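Local coordinates for protein gingipain R (Porphyromonas gingivalis, PDB 1CVR) that cleaves peptide bonds on the carboxyl side of arginine residues, as a bacterial cysteine proteinase with a caspase-like fold, at residues Cys373-Ile379 against Thr391-Gly397; Ile196-Asn200 against Gln229-Ser233. One frame throughout, in Å; residues are numbered along the deposited sequence.

Contact 1 (Cys373-Ile379 against Thr391-Gly397); sequences CDYNGAI and TAIVKDG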
loop_
_atom_site.group_PDB
_atom_site.type_symbol
_atom_site.label_atom_id
_atom_site.label_comp_id
_atom_site.label_asym_id
_atom_site.label_seq_id
_atom_site.Cartn_x
_atom_site.Cartn_y
_atom_site.Cartn_z
ATOM N N CYS A 373 -4.866 21.923 -15.232
ATOM C CA CYS A 373 -5.348 21.400 -13.950
ATOM C C CYS A 373 -5.000 22.367 -12.820
ATOM O O CYS A 373 -3.858 22.802 -12.697
ATOM C CB CYS A 373 -4.737 20.018 -13.668
ATOM S SG CYS A 373 -5.403 19.182 -12.188
ATOM N N ASP A 374 -5.981 22.697 -11.988
ATOM C CA ASP A 374 -5.738 23.634 -10.894
ATOM C C ASP A 374 -5.048 23.026 -9.678
ATOM O O ASP A 374 -5.033 23.635 -8.609
ATOM C CB ASP A 374 -7.052 24.310 -10.481
ATOM C CG ASP A 374 -8.009 23.366 -9.768
ATOM O OD1 ASP A 374 -7.996 22.152 -10.059
ATOM O OD2 ASP A 374 -8.795 23.857 -8.927
ATOM N N TYR A 375 -4.474 21.835 -9.839
ATOM C CA TYR A 375 -3.755 21.174 -8.746
ATOM C C TYR A 375 -2.391 20.704 -9.220
ATOM O O TYR A 375 -2.292 19.686 -9.908
ATOM C CB TYR A 375 -4.518 19.945 -8.231
ATOM C CG TYR A 375 -3.807 19.259 -7.074
ATOM C CD1 TYR A 375 -3.615 19.924 -5.865
ATOM C CD2 TYR A 375 -3.299 17.963 -7.203
ATOM C CE1 TYR A 375 -2.932 19.321 -4.803
ATOM C CE2 TYR A 375 -2.611 17.347 -6.150
ATOM C CZ TYR A 375 -2.433 18.036 -4.951
ATOM O OH TYR A 375 -1.761 17.449 -3.901
ATOM N N ASN A 376 -1.335 21.420 -8.850
ATOM C CA ASN A 376 -0.000 21.021 -9.272
ATOM C C ASN A 376 0.421 19.756 -8.550
ATOM O O ASN A 376 0.236 19.634 -7.344
ATOM C CB ASN A 376 1.008 22.145 -9.014
ATOM C CG ASN A 376 0.704 23.392 -9.827
ATOM O OD1 ASN A 376 0.388 23.305 -11.011
ATOM N ND2 ASN A 376 0.817 24.558 -9.201
ATOM N N GLY A 377 0.971 18.807 -9.297
ATOM C CA GLY A 377 1.391 17.553 -8.697
ATOM C C GLY A 377 0.501 16.398 -9.128
ATOM O O GLY A 377 0.808 15.229 -8.870
ATOM N N ALA A 378 -0.618 16.725 -9.763
ATOM C CA ALA A 378 -1.536 15.698 -10.237
ATOM C C ALA A 378 -0.850 14.924 -11.354
ATOM O O ALA A 378 0.062 15.429 -12.010
ATOM C CB ALA A 378 -2.822 16.332 -10.763
ATOM N N ILE A 379 -1.283 13.691 -11.564
ATOM C CA ILE A 379 -0.698 12.877 -12.613
ATOM C C ILE A 379 -1.783 12.720 -13.658
ATOM O O ILE A 379 -2.868 12.225 -13.343
ATOM C CB ILE A 379 -0.293 11.485 -12.087
ATOM C CG1 ILE A 379 0.607 11.643 -10.879
ATOM C CG2 ILE A 379 0.443 10.705 -13.171
ATOM C CD1 ILE A 379 1.895 12.340 -11.193
ATOM N N THR A 391 2.040 9.915 -20.180
ATOM C CA THR A 391 1.708 10.395 -18.847
ATOM C C THR A 391 2.614 11.551 -18.474
ATOM O O THR A 391 3.731 11.656 -18.962
ATOM C CB THR A 391 1.822 9.256 -17.787
ATOM O OG1 THR A 391 1.455 9.766 -16.499
ATOM C CG2 THR A 391 3.240 8.701 -17.725
ATOM N N ALA A 392 2.121 12.433 -17.619
ATOM C CA ALA A 392 2.903 13.591 -17.212
ATOM C C ALA A 392 2.352 14.136 -15.908
ATOM O O ALA A 392 1.213 13.851 -15.530
ATOM C CB ALA A 392 2.862 14.685 -18.309
ATOM N N ILE A 393 3.182 14.922 -15.235
ATOM C CA ILE A 393 2.845 15.529 -13.961
ATOM C C ILE A 393 2.465 16.982 -14.206
ATOM O O ILE A 393 3.095 17.665 -15.021
ATOM C CB ILE A 393 4.069 15.433 -13.009
ATOM C CG1 ILE A 393 4.333 13.953 -12.693
ATOM C CG2 ILE A 393 3.856 16.282 -11.758
ATOM C CD1 ILE A 393 5.551 13.698 -11.847
ATOM N N VAL A 394 1.423 17.446 -13.522
ATOM C CA VAL A 394 0.973 18.822 -13.671
ATOM C C VAL A 394 1.956 19.773 -12.996
ATOM O O VAL A 394 2.326 19.584 -11.834
ATOM C CB VAL A 394 -0.440 19.037 -13.041
ATOM C CG1 VAL A 394 -0.791 20.518 -13.034
ATOM C CG2 VAL A 394 -1.496 18.271 -13.833
ATOM N N LYS A 395 2.380 20.793 -13.738
ATOM C CA LYS A 395 3.309 21.799 -13.229
ATOM C C LYS A 395 2.827 23.136 -13.755
ATOM O O LYS A 395 2.402 23.225 -14.903
ATOM C CB LYS A 395 4.722 21.525 -13.741
ATOM C CG LYS A 395 5.263 20.167 -13.322
ATOM C CD LYS A 395 6.635 19.896 -13.921
ATOM C CE LYS A 395 7.122 18.488 -13.581
ATOM N NZ LYS A 395 7.200 18.276 -12.109
ATOM N N ASP A 396 2.880 24.172 -12.922
ATOM C CA ASP A 396 2.432 25.493 -13.332
ATOM C C ASP A 396 1.059 25.486 -13.985
ATOM O O ASP A 396 0.825 26.201 -14.962
ATOM C CB ASP A 396 3.430 26.132 -14.292
ATOM C CG ASP A 396 4.714 26.532 -13.608
ATOM O OD1 ASP A 396 4.635 27.283 -12.610
ATOM O OD2 ASP A 396 5.796 26.104 -14.069
ATOM N N GLY A 397 0.157 24.667 -13.456
ATOM C CA GLY A 397 -1.187 24.623 -13.992
ATOM C C GLY A 397 -1.409 23.756 -15.211
ATOM O O GLY A 397 -2.526 23.698 -15.730
#
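In the immunoglobulin-like C-terminal domain, the type II beta turn Y375-A378 leads into strand 379-384 and packs against residues 391-397, on and following the neighbouring antiparallel strand 387-393. I379 and I393 form a non-hydrogen-bonded pair whose side chains lie side by side and point the same way; CD1 of I379 presses on CG1 of I393 at 3.3 Å, tighter than usual van der Waals contact. Beyond this pair, V394 N gives a nearly straight bond to A378 O (2.9 Å, 168° at the hydrogen), and V394 O accepts G377 N at 3.0 Å. G377, third in the turn, has a positive phi (110°) at which a side chain would jam against the preceding carbonyl oxygen, hence glycine. V394 suits its buried place against the turn because its two methyls diverge: CG1, anti to the backbone N (chi1 172°), reaches Y375 O and N376 OD1, while CG2 lies against C373 CB (3.7 Å) and A378 CB (3.9 Å). A399 on strand 398-402 also touches this valine. N376 is the polar link: its carboxamide reaches over to the tight bend at D396-G397, both residues with positive phi. There OD1 takes G397 N at 2.8 Å, in the carbonyl plane, and G397 O in turn receives C373 N from above its carbonyl plane at 3.0 Å.

Contact 2 (Ile196-Asn200 against Gln229-Ser233); sequences IDAFN and QLTNS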
loop_
_atom_site.group_PDB
_atom_site.type_symbol
_atom_site.label_atom_id
_atom_site.label_comp_id
_atom_site.label_asym_id
_atom_site.label_seq_id
_atom_site.Cartn_x
_atom_site.Cartn_y
_atom_site.Cartn_z
ATOM N N ILE A 196 -14.844 -3.728 16.552
ATOM C CA ILE A 196 -15.858 -3.916 15.521
ATOM C C ILE A 196 -16.640 -2.617 15.302
ATOM O O ILE A 196 -16.832 -2.192 14.155
ATOM C CB ILE A 196 -16.824 -5.078 15.901
ATOM C CG1 ILE A 196 -16.031 -6.391 15.984
ATOM C CG2 ILE A 196 -17.982 -5.168 14.878
ATOM C CD1 ILE A 196 -16.819 -7.582 16.574
ATOM N N ASP A 197 -17.059 -1.977 16.396
ATOM C CA ASP A 197 -17.803 -0.713 16.315
ATOM C C ASP A 197 -17.008 0.403 15.646
ATOM O O ASP A 197 -17.564 1.211 14.898
ATOM C CB ASP A 197 -18.239 -0.221 17.707
ATOM C CG ASP A 197 -19.305 -1.107 18.344
ATOM O OD1 ASP A 197 -19.951 -1.893 17.622
ATOM O OD2 ASP A 197 -19.511 -0.998 19.570
ATOM N N ALA A 198 -15.708 0.459 15.923
ATOM C CA ALA A 198 -14.852 1.498 15.344
ATOM C C ALA A 198 -14.764 1.324 13.824
ATOM O O ALA A 198 -14.966 2.277 13.070
ATOM C CB ALA A 198 -13.456 1.447 15.979
ATOM N N PHE A 199 -14.443 0.114 13.378
ATOM C CA PHE A 199 -14.395 -0.168 11.951
ATOM C C PHE A 199 -15.746 0.140 11.290
ATOM O O PHE A 199 -15.812 0.814 10.266
ATOM C CB PHE A 199 -14.087 -1.644 11.683
ATOM C CG PHE A 199 -12.619 -1.970 11.563
ATOM C CD1 PHE A 199 -11.812 -2.118 12.688
ATOM C CD2 PHE A 199 -12.052 -2.159 10.304
ATOM C CE1 PHE A 199 -10.455 -2.458 12.559
ATOM C CE2 PHE A 199 -10.703 -2.498 10.165
ATOM C CZ PHE A 199 -9.908 -2.648 11.287
ATOM N N ASN A 200 -16.830 -0.359 11.874
ATOM C CA ASN A 200 -18.140 -0.152 11.270
ATOM C C ASN A 200 -18.606 1.292 11.254
ATOM O O ASN A 200 -19.461 1.662 10.442
ATOM C CB ASN A 200 -19.180 -1.060 11.932
ATOM C CG ASN A 200 -18.915 -2.520 11.642
ATOM O OD1 ASN A 200 -18.155 -2.842 10.723
ATOM N ND2 ASN A 200 -19.540 -3.409 12.396
ATOM N N GLN A 229 -17.829 -10.054 11.298
ATOM C CA GLN A 229 -18.778 -9.080 11.816
ATOM C C GLN A 229 -18.607 -7.671 11.247
ATOM O O GLN A 229 -19.414 -6.793 11.517
ATOM C CB GLN A 229 -18.692 -9.034 13.348
ATOM C CG GLN A 229 -19.165 -10.321 14.041
ATOM C CD GLN A 229 -19.261 -10.162 15.552
ATOM O OE1 GLN A 229 -19.968 -9.283 16.046
ATOM N NE2 GLN A 229 -18.543 -11.007 16.289
ATOM N N LEU A 230 -17.559 -7.457 10.460
ATOM C CA LEU A 230 -17.300 -6.138 9.879
ATOM C C LEU A 230 -18.215 -5.853 8.695
ATOM O O LEU A 230 -18.448 -6.713 7.839
ATOM C CB LEU A 230 -15.830 -6.019 9.413
ATOM C CG LEU A 230 -14.740 -6.341 10.447
ATOM C CD1 LEU A 230 -13.345 -6.170 9.807
ATOM C CD2 LEU A 230 -14.897 -5.436 11.642
ATOM N N THR A 231 -18.719 -4.630 8.640
ATOM C CA THR A 231 -19.595 -4.228 7.556
ATOM C C THR A 231 -19.144 -2.882 6.984
ATOM O O THR A 231 -19.958 -2.111 6.466
ATOM C CB THR A 231 -21.043 -4.109 8.057
ATOM O OG1 THR A 231 -21.106 -3.116 9.080
ATOM C CG2 THR A 231 -21.507 -5.437 8.642
ATOM N N ASN A 232 -17.845 -2.605 7.070
ATOM C CA ASN A 232 -17.309 -1.346 6.564
ATOM C C ASN A 232 -17.069 -1.455 5.048
ATOM O O ASN A 232 -15.944 -1.350 4.563
ATOM C CB ASN A 232 -16.024 -0.973 7.342
ATOM C CG ASN A 232 -14.892 -1.968 7.147
ATOM O OD1 ASN A 232 -15.099 -3.186 7.183
ATOM N ND2 ASN A 232 -13.670 -1.448 6.973
ATOM N N SER A 233 -18.161 -1.673 4.316
ATOM C CA SER A 233 -18.144 -1.839 2.864
ATOM C C SER A 233 -17.427 -0.720 2.144
ATOM O O SER A 233 -17.923 0.388 2.099
ATOM C CB SER A 233 -19.576 -1.938 2.341
ATOM O OG SER A 233 -20.205 -3.091 2.872
HETATM O O HOH W 1 -21.060 -0.314 8.528
#
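N200 and T231 set their side chains at about a right angle where helix 192-201 of the caspase-like catalytic domain meets the loop leading to strand 238-242. With CG anti to the carbonyl carbon and beside the backbone N, the N200 carboxamide reaches the loop backbone with both ends: OD1 accepts T231 N at 2.8 Å, almost straight at the hydrogen (176°) though the donor stands 40° out of the carbonyl plane, while ND2 makes a weak bond to Q229 O at 3.5 Å. Asparagine suits this place, pairing an acceptor and a donor on a short stem. One turn back, I196 CD1 rests on the Q229 amide, 3.6 Å from OE1. F199 sends its CB toward the loop, where it meets L230 CD2 at 3.9 Å, an apolar contact between buried residues. N232, centre of an inverse gamma turn, runs alongside F199 with its amide plane nearly perpendicular (89°) to the ring; ND2 lies in the ring plane at the edge, 3.8 Å from CD2. That amide is held by Q235 O and G271 N, beyond the contact. A water bridges the two segments, donating to N200 O and accepting from T231 OG1 at 2.9 Å.

Overall arrangement
The two contacts belong to different parts of the chain: contact 2 ties a helix to a loop in the peptidase region, whereas contact 1 joins a turn to the outermost strand of a sheet and the residues after it in the immunoglobulin-like region. They follow each other in sequence, contact 2 closing before contact 1 opens, and do not touch; their centres are about 36 Å apart and their nearest atoms about 24 Å. Both are partly buried, with centres about 23 Å (contact 1) and 21 Å (contact 2) from that of the chain, whose radius of gyration is 21 Å. In contact 2 the side chains of I196 and N232 are about 14 Å from a calcium and a zinc ion, respectively, too far to be ligands.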